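Local structure of ribokinase (Arabidopsis thaliana, 6ILS) at residues Ala116-Trp121 and Glu144-Ile149; Val59-Glu64 and Ala120-Met125; Val6-Ala11 and Glu131-Ala136; Leu166-Met171 and Leu186-Thr191; Glu178-Ile183 and Leu217-Val222. The protein phosphorylates D-ribose at O-5, using ATP and a divalent cation, most likely magnesium, to give D-ribose 5-phosphate. One frame throughout, in Å; residues are numbered along the deposited sequence.

Contact 1: Ala116-Trp121 and Glu144-Ile149; sequences ANMKAW and EIPDSI. With RIB (alpha-D-ribofuranose), chain F.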
# COMPACT_ATOMS: atom_id res chain seq x y z
N ALA B 116 7.62 4.03 10.77
CA ALA B 116 8.97 4.49 11.07
C ALA B 116 9.00 6.00 11.34
O ALA B 116 9.87 6.47 12.06
CB ALA B 116 9.92 4.14 9.93
N ASN B 117 8.05 6.74 10.76
CA ASN B 117 8.02 8.20 10.95
C ASN B 117 7.84 8.57 12.42
O ASN B 117 8.39 9.58 12.89
CB ASN B 117 6.90 8.85 10.13
CG ASN B 117 7.16 8.81 8.63
OD1 ASN B 117 8.26 9.08 8.16
ND2 ASN B 117 6.12 8.48 7.88
N MET B 118 7.05 7.76 13.12
CA MET B 118 6.72 8.03 14.52
C MET B 118 7.52 7.17 15.49
O MET B 118 7.71 7.55 16.65
CB MET B 118 5.23 7.80 14.76
CG MET B 118 4.31 8.84 14.14
SD MET B 118 4.63 10.51 14.72
CE MET B 118 4.03 10.44 16.41
N LYS B 119 8.03 6.03 15.03
CA LYS B 119 8.53 5.03 15.96
C LYS B 119 10.00 4.64 15.82
O LYS B 119 10.52 3.92 16.67
CB LYS B 119 7.65 3.78 15.86
CG LYS B 119 6.25 4.02 16.44
CD LYS B 119 5.32 2.85 16.17
CE LYS B 119 3.98 3.05 16.87
NZ LYS B 119 3.04 1.94 16.56
N ALA B 120 10.68 5.13 14.79
CA ALA B 120 12.05 4.68 14.54
C ALA B 120 13.12 5.72 14.85
O ALA B 120 14.25 5.58 14.41
CB ALA B 120 12.19 4.24 13.10
N TRP B 121 12.75 6.76 15.59
CA TRP B 121 13.70 7.79 15.96
C TRP B 121 14.34 7.44 17.30
O TRP B 121 13.70 6.84 18.15
CB TRP B 121 13.01 9.15 16.05
CG TRP B 121 12.47 9.67 14.74
CD1 TRP B 121 11.20 9.52 14.25
CD2 TRP B 121 13.19 10.43 13.77
NE1 TRP B 121 11.09 10.14 13.02
CE2 TRP B 121 12.29 10.71 12.71
CE3 TRP B 121 14.49 10.92 13.70
CZ2 TRP B 121 12.67 11.46 11.60
CZ3 TRP B 121 14.87 11.65 12.58
CH2 TRP B 121 13.96 11.91 11.55
N GLU B 144 4.50 15.37 11.52
CA GLU B 144 4.27 13.97 11.16
C GLU B 144 5.40 13.08 11.68
O GLU B 144 5.55 11.93 11.26
CB GLU B 144 4.13 13.83 9.62
CG GLU B 144 2.89 14.50 9.06
CD GLU B 144 2.59 14.12 7.60
OE1 GLU B 144 3.54 13.82 6.83
OE2 GLU B 144 1.39 14.10 7.24
N ILE B 145 6.21 13.64 12.58
CA ILE B 145 7.19 12.87 13.37
C ILE B 145 7.03 13.35 14.84
O ILE B 145 6.33 14.34 15.10
CB ILE B 145 8.65 13.06 12.88
CG1 ILE B 145 9.15 14.47 13.20
CG2 ILE B 145 8.78 12.76 11.38
CD1 ILE B 145 10.59 14.72 12.90
N PRO B 146 7.64 12.64 15.80
CA PRO B 146 7.34 12.99 17.21
C PRO B 146 7.71 14.41 17.64
O PRO B 146 8.74 14.92 17.24
CB PRO B 146 8.16 11.97 18.01
CG PRO B 146 8.25 10.79 17.11
CD PRO B 146 8.37 11.36 15.71
N ASP B 147 6.87 15.02 18.47
CA ASP B 147 7.16 16.33 19.07
C ASP B 147 8.57 16.38 19.64
O ASP B 147 9.27 17.39 19.51
CB ASP B 147 6.14 16.64 20.18
CG ASP B 147 4.76 17.01 19.64
OD1 ASP B 147 4.67 17.51 18.51
OD2 ASP B 147 3.76 16.80 20.37
N SER B 148 9.00 15.29 20.26
CA SER B 148 10.29 15.26 20.94
C SER B 148 11.44 15.48 19.98
O SER B 148 12.38 16.20 20.28
CB SER B 148 10.49 13.94 21.67
OG SER B 148 11.86 13.79 22.00
N ILE B 149 11.35 14.85 18.82
CA ILE B 149 12.36 14.99 17.79
C ILE B 149 12.35 16.40 17.21
O ILE B 149 13.41 16.99 17.02
CB ILE B 149 12.13 13.94 16.66
CG1 ILE B 149 12.24 12.53 17.25
CG2 ILE B 149 13.13 14.15 15.53
CD1 ILE B 149 13.59 12.26 17.90
O5 RIB F . 0.86 17.21 2.25
C5 RIB F . 0.77 15.99 1.56
C4 RIB F . 1.08 14.93 2.41
O4 RIB F . 0.26 14.93 3.67
C3 RIB F . 0.59 13.62 1.65
O3 RIB F . 1.71 13.17 0.74
C2 RIB F . 0.21 12.82 2.54
O2 RIB F . 1.10 11.64 2.69
C1 RIB F . 0.11 13.67 3.97
O1 RIB F . 1.11 13.26 4.84

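Contact 2: Val59-Glu64 and Ala120-Met125; sequences VGRLGE and AWPEIM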
# COMPACT_ATOMS: atom_id res chain seq x y z
N VAL B 59 16.20 14.41 6.27
CA VAL B 59 16.46 13.59 7.44
C VAL B 59 15.18 12.89 7.87
O VAL B 59 14.18 13.53 8.25
CB VAL B 59 17.01 14.44 8.61
CG1 VAL B 59 17.27 13.54 9.84
CG2 VAL B 59 18.24 15.19 8.18
N GLY B 60 15.18 11.57 7.80
CA GLY B 60 13.95 10.85 8.03
C GLY B 60 14.22 9.39 8.31
O GLY B 60 15.36 8.95 8.20
N ARG B 61 13.16 8.66 8.64
CA ARG B 61 13.24 7.24 8.99
C ARG B 61 12.32 6.42 8.10
O ARG B 61 11.13 6.73 8.00
CB ARG B 61 12.86 7.01 10.45
CG ARG B 61 13.85 7.60 11.44
CD ARG B 61 15.22 7.02 11.21
NE ARG B 61 16.20 7.52 12.15
CZ ARG B 61 17.01 8.55 11.90
NH1 ARG B 61 16.92 9.19 10.74
NH2 ARG B 61 17.89 8.93 12.82
N LEU B 62 12.87 5.38 7.50
CA LEU B 62 12.13 4.49 6.62
C LEU B 62 12.16 3.07 7.15
O LEU B 62 13.06 2.72 7.90
CB LEU B 62 12.71 4.51 5.21
CG LEU B 62 12.73 5.86 4.51
CD1 LEU B 62 13.35 5.69 3.13
CD2 LEU B 62 11.31 6.36 4.41
N GLY B 63 11.19 2.25 6.75
CA GLY B 63 11.29 0.81 6.97
C GLY B 63 12.12 0.21 5.85
O GLY B 63 12.28 0.82 4.79
N GLU B 64 12.68 -0.98 6.08
CA GLU B 64 13.40 -1.67 5.02
C GLU B 64 12.38 -2.49 4.25
O GLU B 64 12.28 -3.71 4.43
CB GLU B 64 14.52 -2.56 5.59
CG GLU B 64 15.70 -1.78 6.18
CD GLU B 64 16.58 -2.62 7.11
OE1 GLU B 64 16.44 -3.86 7.09
OE2 GLU B 64 17.39 -2.04 7.86
N ALA B 120 10.68 5.13 14.79
CA ALA B 120 12.05 4.68 14.54
C ALA B 120 13.12 5.72 14.85
O ALA B 120 14.25 5.58 14.41
CB ALA B 120 12.19 4.24 13.10
N TRP B 121 12.75 6.76 15.59
CA TRP B 121 13.70 7.79 15.96
C TRP B 121 14.34 7.44 17.30
O TRP B 121 13.70 6.84 18.15
CB TRP B 121 13.01 9.15 16.05
CG TRP B 121 12.47 9.67 14.74
CD1 TRP B 121 11.20 9.52 14.25
CD2 TRP B 121 13.19 10.43 13.77
NE1 TRP B 121 11.09 10.14 13.02
CE2 TRP B 121 12.29 10.71 12.71
CE3 TRP B 121 14.49 10.92 13.70
CZ2 TRP B 121 12.67 11.46 11.60
CZ3 TRP B 121 14.87 11.65 12.58
CH2 TRP B 121 13.96 11.91 11.55
N PRO B 122 15.60 7.85 17.50
CA PRO B 122 16.18 7.61 18.83
C PRO B 122 15.51 8.48 19.88
O PRO B 122 14.94 9.53 19.55
CB PRO B 122 17.64 7.99 18.65
CG PRO B 122 17.60 9.08 17.63
CD PRO B 122 16.46 8.73 16.69
N GLU B 123 15.54 8.05 21.14
CA GLU B 123 15.01 8.84 22.23
C GLU B 123 15.73 10.19 22.28
O GLU B 123 15.10 11.24 22.48
CB GLU B 123 15.16 8.09 23.55
CG GLU B 123 15.00 8.96 24.79
CD GLU B 123 14.94 8.16 26.09
OE1 GLU B 123 14.76 6.93 26.02
OE2 GLU B 123 15.09 8.77 27.17
N ILE B 124 17.04 10.15 22.10
CA ILE B 124 17.87 11.34 22.02
C ILE B 124 18.62 11.34 20.70
O ILE B 124 19.28 10.36 20.37
CB ILE B 124 18.89 11.43 23.17
CG1 ILE B 124 18.19 11.33 24.53
CG2 ILE B 124 19.70 12.71 23.08
CD1 ILE B 124 17.16 12.41 24.75
N MET B 125 18.52 12.42 19.95
CA MET B 125 19.24 12.53 18.69
C MET B 125 20.73 12.60 18.95
O MET B 125 21.18 13.41 19.76
CB MET B 125 18.80 13.77 17.92
CG MET B 125 17.32 13.77 17.60
SD MET B 125 17.00 12.83 16.10
CE MET B 125 17.65 13.98 14.88
O HOH W 1 17.27 6.26 14.57

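Contact 3: Val6-Ala11 and Glu131-Ala136; sequences VVVGSA and EIVRNA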
# COMPACT_ATOMS: atom_id res chain seq x y z
N VAL B 6 17.65 21.87 4.92
CA VAL B 6 17.54 20.59 5.60
C VAL B 6 16.13 20.35 6.12
O VAL B 6 15.61 21.10 6.93
CB VAL B 6 18.54 20.48 6.76
CG1 VAL B 6 18.34 19.14 7.48
CG2 VAL B 6 19.94 20.61 6.23
N VAL B 7 15.51 19.30 5.59
CA VAL B 7 14.16 18.93 5.94
C VAL B 7 14.21 17.73 6.86
O VAL B 7 14.73 16.67 6.48
CB VAL B 7 13.30 18.58 4.69
CG1 VAL B 7 11.87 18.26 5.08
CG2 VAL B 7 13.36 19.73 3.66
N VAL B 8 13.70 17.89 8.07
CA VAL B 8 13.59 16.78 8.99
C VAL B 8 12.12 16.47 9.12
O VAL B 8 11.32 17.31 9.53
CB VAL B 8 14.21 17.10 10.37
CG1 VAL B 8 14.15 15.84 11.26
CG2 VAL B 8 15.65 17.58 10.20
N GLY B 9 11.72 15.26 8.75
CA GLY B 9 10.32 14.97 8.84
C GLY B 9 9.93 13.64 8.26
O GLY B 9 10.73 12.69 8.23
N SER B 10 8.70 13.58 7.76
CA SER B 10 8.03 12.34 7.38
C SER B 10 8.18 11.91 5.93
O SER B 10 8.30 12.75 5.03
CB SER B 10 6.56 12.45 7.67
OG SER B 10 6.02 13.57 6.96
N ALA B 11 8.10 10.61 5.71
CA ALA B 11 8.02 10.03 4.38
C ALA B 11 6.92 8.97 4.41
O ALA B 11 6.93 8.11 5.26
CB ALA B 11 9.36 9.42 3.95
N GLU B 131 24.43 16.97 13.25
CA GLU B 131 25.48 17.72 12.55
C GLU B 131 24.93 18.38 11.28
O GLU B 131 25.35 19.48 10.93
CB GLU B 131 26.66 16.81 12.19
CG GLU B 131 26.31 15.71 11.20
CD GLU B 131 27.51 15.22 10.42
OE1 GLU B 131 28.60 15.82 10.56
OE2 GLU B 131 27.36 14.24 9.66
N ILE B 132 24.00 17.71 10.61
CA ILE B 132 23.51 18.23 9.35
C ILE B 132 22.63 19.45 9.59
O ILE B 132 22.69 20.41 8.83
CB ILE B 132 22.74 17.16 8.51
CG1 ILE B 132 22.37 17.71 7.13
CG2 ILE B 132 21.53 16.63 9.25
CD1 ILE B 132 23.54 18.32 6.37
N VAL B 133 21.85 19.44 10.68
CA VAL B 133 20.99 20.58 10.97
C VAL B 133 21.85 21.75 11.44
O VAL B 133 21.54 22.91 11.15
CB VAL B 133 19.89 20.25 12.02
CG1 VAL B 133 19.14 18.98 11.61
CG2 VAL B 133 20.44 20.10 13.42
N ARG B 134 22.96 21.45 12.10
CA ARG B 134 23.87 22.50 12.52
C ARG B 134 24.60 23.14 11.34
O ARG B 134 25.11 24.26 11.45
CB ARG B 134 24.88 21.95 13.54
CG ARG B 134 24.23 21.65 14.89
CD ARG B 134 25.26 21.33 15.94
NE ARG B 134 24.64 20.99 17.22
CZ ARG B 134 24.57 19.76 17.72
NH1 ARG B 134 23.99 19.56 18.89
NH2 ARG B 134 25.10 18.74 17.05
N ASN B 135 24.65 22.45 10.21
CA ASN B 135 25.27 23.02 9.01
C ASN B 135 24.25 23.61 8.02
O ASN B 135 24.63 24.06 6.94
CB ASN B 135 26.11 21.97 8.27
CG ASN B 135 27.35 21.58 9.04
OD1 ASN B 135 27.76 22.26 9.98
ND2 ASN B 135 27.97 20.47 8.63
N ALA B 136 22.98 23.60 8.39
CA ALA B 136 21.94 24.01 7.44
C ALA B 136 21.96 25.52 7.16
O ALA B 136 22.45 26.30 7.98
CB ALA B 136 20.57 23.61 7.96

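Contact 4: Leu166-Met171 and Leu186-Thr191; sequences LDVGGM and LSPNET. With ATP (adenosine-5'-triphosphate), chain E.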
# COMPACT_ATOMS: atom_id res chain seq x y z
N LEU B 166 8.33 25.72 10.92
CA LEU B 166 7.48 24.63 11.30
C LEU B 166 6.16 24.71 10.56
O LEU B 166 5.35 25.63 10.77
CB LEU B 166 7.25 24.61 12.83
CG LEU B 166 6.21 23.61 13.32
CD1 LEU B 166 6.68 22.15 13.13
CD2 LEU B 166 5.87 23.87 14.81
N ASP B 167 5.96 23.75 9.67
CA ASP B 167 4.70 23.57 8.97
C ASP B 167 3.79 22.87 9.95
O ASP B 167 4.22 21.92 10.61
CB ASP B 167 4.93 22.77 7.67
CG ASP B 167 3.64 22.31 7.01
OD1 ASP B 167 2.56 22.87 7.29
OD2 ASP B 167 3.71 21.35 6.20
N VAL B 168 2.56 23.35 10.08
CA VAL B 168 1.67 22.84 11.12
C VAL B 168 0.96 21.61 10.60
O VAL B 168 0.32 20.88 11.36
CB VAL B 168 0.68 23.94 11.59
CG1 VAL B 168 -0.23 23.43 12.69
CG2 VAL B 168 1.46 25.11 12.12
N GLY B 169 1.10 21.35 9.31
CA GLY B 169 0.49 20.18 8.71
C GLY B 169 0.94 18.89 9.38
O GLY B 169 2.11 18.74 9.74
N GLY B 170 -0.00 17.97 9.53
CA GLY B 170 0.25 16.69 10.16
C GLY B 170 -0.76 16.44 11.27
O GLY B 170 -1.96 16.57 11.08
N MET B 171 -0.25 16.07 12.45
CA MET B 171 -1.10 15.76 13.59
C MET B 171 -1.96 16.94 14.04
O MET B 171 -1.52 18.09 13.97
CB MET B 171 -0.25 15.26 14.76
CG MET B 171 0.60 14.06 14.41
SD MET B 171 1.59 13.49 15.82
CE MET B 171 2.30 15.03 16.37
N LEU B 186 6.25 30.04 11.87
CA LEU B 186 5.17 29.07 11.96
C LEU B 186 4.37 29.14 10.66
O LEU B 186 4.03 30.24 10.21
CB LEU B 186 4.27 29.35 13.17
CG LEU B 186 3.18 28.32 13.45
CD1 LEU B 186 3.80 27.03 13.98
CD2 LEU B 186 2.15 28.86 14.46
N SER B 187 4.07 28.00 10.04
CA SER B 187 3.28 28.05 8.80
C SER B 187 2.03 27.16 8.84
O SER B 187 2.07 25.99 8.46
CB SER B 187 4.17 27.68 7.59
OG SER B 187 3.50 27.97 6.36
N PRO B 188 0.90 27.73 9.30
CA PRO B 188 -0.39 27.06 9.32
C PRO B 188 -1.26 27.46 8.15
O PRO B 188 -1.09 28.56 7.62
CB PRO B 188 -1.02 27.57 10.61
CG PRO B 188 -0.57 29.00 10.64
CD PRO B 188 0.84 29.01 10.04
N ASN B 189 -2.21 26.61 7.79
CA ASN B 189 -3.31 27.07 6.96
C ASN B 189 -4.39 27.66 7.88
O ASN B 189 -4.17 27.78 9.09
CB ASN B 189 -3.89 25.95 6.08
CG ASN B 189 -4.47 24.78 6.86
OD1 ASN B 189 -4.80 24.89 8.04
ND2 ASN B 189 -4.61 23.65 6.19
N GLU B 190 -5.52 28.03 7.29
CA GLU B 190 -6.62 28.64 8.04
C GLU B 190 -7.15 27.74 9.15
O GLU B 190 -7.36 28.18 10.28
CB GLU B 190 -7.77 29.00 7.09
CG GLU B 190 -7.41 30.05 6.06
CD GLU B 190 -8.55 30.36 5.11
OE1 GLU B 190 -9.54 31.00 5.54
OE2 GLU B 190 -8.45 29.96 3.93
N THR B 191 -7.37 26.48 8.81
CA THR B 191 -7.93 25.53 9.77
C THR B 191 -6.95 25.21 10.89
O THR B 191 -7.32 25.13 12.06
CB THR B 191 -8.36 24.26 9.06
OG1 THR B 191 -9.28 24.61 8.02
CG2 THR B 191 -9.03 23.29 10.03
PG ATP E . -2.31 23.34 3.07
O1G ATP E . -1.24 23.50 4.09
O2G ATP E . -1.96 22.21 2.11
O3G ATP E . -3.62 22.99 3.71
PB ATP E . -3.78 25.39 1.84
O1B ATP E . -3.49 26.66 1.18
O2B ATP E . -4.66 25.68 2.96
O3B ATP E . -2.42 24.75 2.32
PA ATP E . -4.83 24.22 -0.61
O1A ATP E . -6.16 24.92 -0.89
O2A ATP E . -4.90 22.79 -1.07
O3A ATP E . -4.52 24.27 0.94
O5' ATP E . -3.70 24.94 -1.42
C5' ATP E . -2.35 24.56 -1.25
C4' ATP E . -1.46 25.63 -2.01
O4' ATP E . -1.91 25.70 -3.49
C3' ATP E . -1.66 26.77 -1.52
O3' ATP E . -0.44 27.54 -1.51
C2' ATP E . -2.74 27.54 -2.52
O2' ATP E . -2.57 28.97 -2.32
C1' ATP E . -2.49 27.12 -3.69
N9 ATP E . -3.74 26.91 -4.44
C8 ATP E . -4.97 26.34 -4.26
N7 ATP E . -5.68 26.51 -5.41
C5 ATP E . -4.88 27.18 -6.30
C6 ATP E . -5.11 27.60 -7.61
N6 ATP E . -6.30 27.45 -8.40
N1 ATP E . -4.15 28.25 -8.27
C2 ATP E . -2.93 28.49 -7.67
N3 ATP E . -2.69 28.08 -6.40
C4 ATP E . -3.68 27.42 -5.71

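Contact 5: Glu178-Ile183 and Leu217-Val222; sequences ELLDSI and LGVKQV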
# COMPACT_ATOMS: atom_id res chain seq x y z
N GLU B 178 7.22 24.58 24.03
CA GLU B 178 8.64 24.39 23.95
C GLU B 178 9.05 24.38 22.47
O GLU B 178 10.12 24.85 22.11
CB GLU B 178 9.02 23.08 24.64
CG GLU B 178 10.49 22.87 24.78
CD GLU B 178 10.79 21.58 25.49
OE1 GLU B 178 9.83 20.80 25.71
OE2 GLU B 178 11.97 21.34 25.83
N LEU B 179 8.17 23.87 21.63
CA LEU B 179 8.47 23.81 20.20
C LEU B 179 8.27 25.19 19.57
O LEU B 179 9.15 25.70 18.88
CB LEU B 179 7.61 22.76 19.51
CG LEU B 179 7.86 22.59 17.99
CD1 LEU B 179 9.34 22.39 17.70
CD2 LEU B 179 7.02 21.44 17.44
N LEU B 180 7.10 25.79 19.81
CA LEU B 180 6.82 27.15 19.34
C LEU B 180 7.91 28.15 19.73
O LEU B 180 8.28 29.02 18.94
CB LEU B 180 5.46 27.62 19.88
CG LEU B 180 4.24 26.84 19.41
CD1 LEU B 180 2.97 27.28 20.12
CD2 LEU B 180 4.05 26.95 17.89
N ASP B 181 8.46 28.02 20.94
CA ASP B 181 9.51 28.93 21.40
C ASP B 181 10.84 28.75 20.68
O ASP B 181 11.72 29.60 20.80
CB ASP B 181 9.78 28.75 22.90
CG ASP B 181 8.83 29.55 23.77
OD1 ASP B 181 8.41 30.65 23.34
OD2 ASP B 181 8.52 29.09 24.89
N SER B 182 10.99 27.65 19.94
CA SER B 182 12.29 27.32 19.37
C SER B 182 12.35 27.47 17.84
O SER B 182 13.40 27.31 17.25
CB SER B 182 12.68 25.88 19.73
OG SER B 182 12.60 25.67 21.13
N ILE B 183 11.22 27.78 17.23
CA ILE B 183 11.18 27.98 15.78
C ILE B 183 11.16 29.47 15.44
O ILE B 183 10.99 30.31 16.33
CB ILE B 183 9.95 27.29 15.17
CG1 ILE B 183 8.67 27.94 15.71
CG2 ILE B 183 10.01 25.78 15.44
CD1 ILE B 183 7.41 27.44 15.10
N LEU B 217 2.23 33.50 21.86
CA LEU B 217 2.82 32.19 22.11
C LEU B 217 4.32 32.17 21.76
O LEU B 217 4.92 31.10 21.74
CB LEU B 217 2.09 31.09 21.33
CG LEU B 217 0.57 30.91 21.46
CD1 LEU B 217 -0.04 30.34 20.19
CD2 LEU B 217 0.26 29.97 22.55
N GLY B 218 4.92 33.32 21.47
CA GLY B 218 6.36 33.40 21.21
C GLY B 218 6.84 33.33 19.75
O GLY B 218 8.04 33.33 19.49
N VAL B 219 5.92 33.28 18.79
CA VAL B 219 6.35 33.16 17.40
C VAL B 219 6.34 34.51 16.68
O VAL B 219 5.29 35.13 16.54
CB VAL B 219 5.48 32.17 16.62
CG1 VAL B 219 6.15 31.83 15.28
CG2 VAL B 219 5.24 30.92 17.44
N LYS B 220 7.52 34.93 16.22
CA LYS B 220 7.71 36.24 15.60
C LYS B 220 7.14 36.35 14.19
O LYS B 220 6.71 37.43 13.76
CB LYS B 220 9.21 36.58 15.53
CG LYS B 220 9.91 36.61 16.87
CD LYS B 220 9.46 37.77 17.73
CE LYS B 220 10.05 37.67 19.14
NZ LYS B 220 9.36 36.64 19.98
N GLN B 221 7.16 35.23 13.46
CA GLN B 221 6.75 35.24 12.05
C GLN B 221 5.79 34.11 11.76
O GLN B 221 6.01 32.97 12.17
CB GLN B 221 7.96 35.12 11.13
CG GLN B 221 9.02 36.16 11.36
CD GLN B 221 10.01 36.22 10.23
OE1 GLN B 221 9.77 35.70 9.14
NE2 GLN B 221 11.13 36.90 10.46
N VAL B 222 4.69 34.44 11.11
CA VAL B 222 3.69 33.46 10.76
C VAL B 222 3.39 33.58 9.26
O VAL B 222 3.04 34.65 8.77
CB VAL B 222 2.41 33.63 11.59
CG1 VAL B 222 1.41 32.52 11.28
CG2 VAL B 222 2.75 33.65 13.12

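Contact 1: Ala116-Trp121 and Glu144-Ile149
With CG of Trp121 anti to its carbonyl carbon (chi1 -65°) and the indole turned nearly square to that bond (chi2 93°), the ring is laid over Ile149, whose own CG1 runs up beside Trp121 CB. This is helix-to-loop packing at the sugar-binding end of the PfkB kinase fold: the short helix 116-119 and the turn after it sit on the loop that leads from strand 138-143 into helix 147-158. Ile149 CG2 makes a CH-pi contact 4.2 Å from the centroid of the six-membered ring of Trp121, and Ile145 CD1 lies on that same face, also toward the rim. Pro146, the N-cap residue of helix 147-158, brings CD obliquely to 3.7 Å from Trp121 CD1 and sets CG 3.3 Å from Met118 O. A chain bent at chi2 and chi3 lets Met118 lay SD against the backbone of Ile145. An alanine in place of Trp121 would take away the indole, and Ile145 and Ile149 would probably be left facing a gap. Asn117 O receives a weak hydrogen bond from Trp121 NE1 (2.8 Å) and a CA-H contact from Ile145. At the far end Glu144 takes hydrogen bonds on OE1 from Ser10 OG and the backbone N of Lys41, while its OE2 accepts one from ribose O1 at 2.6 Å.

Contact 2: Val59-Glu64 and Ala120-Met125
A cation-pi stack between a strand and a loop makes this contact, at the end of strand 56-63 in the large, mainly parallel sheet, where the loop following helix 116-119 crosses. The guanidinium of Arg61 lies on the indole of Trp121 with centres 4.4 Å apart and planes inclined by 26°, so that it rests flat on the ring face. NH1 and CZ of Arg61 come down near Trp121 CZ3, toward the rim of the six-membered ring, while Arg61 CG sits over the centre of that ring, 3.8 Å from its centroid, as a CH-pi contact. A bend at chi2 (-59°) folds the arginine back so that its aliphatic part and its charged end both rest on the indole.

Two partners in its plane help to hold the guanidinium's rotation. Arg61 NH1 donates to Gly60 O at 3.0 Å, reaching the oxygen from above the carbonyl plane. At the other edge Arg61 NE gives a hydrogen bond to a water at 2.9 Å, and this water in turn donates to Ala120 O, bridging strand and loop. Asp129 offers a long, weak ion pair to NH2.

The far end of the indole reaches the strand itself: Trp121 CH2 stands 3.7 Å from Gly60 CA, with Val59 O at the ring edge and Val59 CG1 approaching obliquely. Nearer the backbone, Ala120 CB meets Arg61 CB at 3.9 Å. The whole is an arginine-on-tryptophan cation-pi arrangement clasping a connecting loop to a strand of the ribokinase alpha/beta core.

Contact 3: Val6-Ala11 and Glu131-Ala136
Val6 overlaps Ala136 methyl against methyl, its CG2 lying 3.5 Å from Ala136 CB. The same CG2 also reaches back over the last turn of the short, weakly bonded helix 131-134, 3.9 Å from Ile132 CG1 and close to the carbonyl oxygen of Ile132. With CG2 anti to the carbonyl carbon and CG1 anti to the backbone N (chi1 177°), Val6 spreads its two methyls, one over Ile132 and Ala136, the other towards Val133 CG1 at 4.2 Å. Two residues further along the strand, Val8 points the same way and crosses Val133 at about a right angle, CG2 to CG1 at 4.0 Å. Val133 thus faces both valines.

Strand 5-8 lies inside the main sheet between strands 56-63 and 138-143, and helix 131-134 comes just before the second of these, so the contact packs a short helix on one face of the alpha/beta core. Val59 from the neighbouring strand touches Val6, Val8 and Ile132, extending the apolar layer to the next strand.

No hydrogen bond joins the two segments. Aliphatic carbons do nearly all the touching, which is consistent with packing and the burial of apolar surface, rather than polar bonds, joining helix and sheet here.

Contact 4: Leu166-Met171 and Leu186-Thr191
Val168 CG2 sits at the apolar centre, 3.6 Å from Leu186 CD1 and 3.8 Å from Pro188 CB, crossing both side chains obliquely. Leu166 lies beside Leu186 and points the same way, its CD2 3.9 Å from Leu186 CD1. Both leucines hold CG anti to the backbone N (chi1 172° and -174°), which sends both side chains the same way on one face of the sheet.

Outward from this patch runs the parallel pairing of strands 164-170 and 185-187. Ser187 N donates to Leu166 O at 2.8 Å, and Val168 N to Ser187 O at 3.1 Å.

The polar edge begins on the other face, with Asp167 and Ser187. Asp167 OD1 accepts from Gly169 N at 2.9 Å, closing an Asx turn, and forms a salt bridge with Lys225, which also donates to Ser187 O. Were Asp167 an alanine, Lys225 would probably lose its carboxylate partner and Gly169 N the acceptor that closes the turn. Ser187 gives its hydroxyl group to a hydrogen bond with Leu223 O. Asn189, N-cap of helix 190-197, bonds Glu192 N through OD1 and donates from ND2 to the gamma-phosphate oxygen O3G of ATP at 2.8 Å.

The two strands belong to a beta-alpha-beta unit with helix 177-180 between them, inside the main sheet. Strands 138-143 and 221-225 flank the pair, helix 190-197 packs against Val168, Leu186 and Pro188, and helix 257-270 meets Asp167 and Ser187.

Contact 5: Glu178-Ile183 and Leu217-Val222
Leu180 points at the turn 217-219 and crosses both Leu217 and Val219 obliquely, each branch meeting a different neighbour. Its CD1 comes to 4.1 Å from Leu217 CB, while CD2 and CB turn to Val219 CG2, the CB at 4.1 Å. With CG anti to the carbonyl carbon (chi1 -63°) and beside the backbone N, the two methyls divide between Leu217 and Val219. Val219 has CG1 anti to the backbone N (chi1 -167°), which puts CG2 opposite the carbonyl carbon and against Leu180; this methyl also rests 3.9 Å from Leu180 O, so the valine packs on backbone as well as on side chain.

Between the two hydrophobic residues lies Gly218, the C-prime residue of a Schellman motif that ends helix 204-216: Val219 N bonds back to Cys214 O and Gly218 N to His215 O. Its positive phi (94°) suits glycine, and a side chain here would run into Asp181 OD1. The contact sets Leu180 and Asp181 of segment 178-183 against the helix-to-strand turn that leads into strand 221-225 of the main sheet.

Asp181 starts out away from this turn, yet its carboxylate swings back over it, OD1 standing 4.0 Å from Gly218 CA. Within segment 178-183, Ser182 OG donates to Glu178 O at 2.8 Å, nearly in line with the carbonyl bond. Leu186 of strand 185-187 touches both Leu180 and Val219 from the sheet side.

How the contacts relate
Contacts 1 and 2 share Ala120 and Trp121, and their centres lie about 7 Å apart: the indole stands between the ribose-side loop and strand 56-63. Contact 3 continues the same sheet, with Val59 N bonded to Val7 O (2.7 Å), and its segment 6-11 runs on toward the sugar site, touching contact 1 where Asn117 ND2 meets Ala11 O (2.8 Å). Contact 4 packs on contact 1 where Gly170 CA meets Glu144 CG (3.6 Å); it supplies Asn189 to the ATP gamma-phosphate, while contact 1 supplies Glu144 to ribose. Contact 5 adjoins contact 4 in the sheet, Leu186 N bonding Gln221 O at 3.0 Å, but lies away from the ribose and ATP sites; its centre is about 25 Å from that of contact 2.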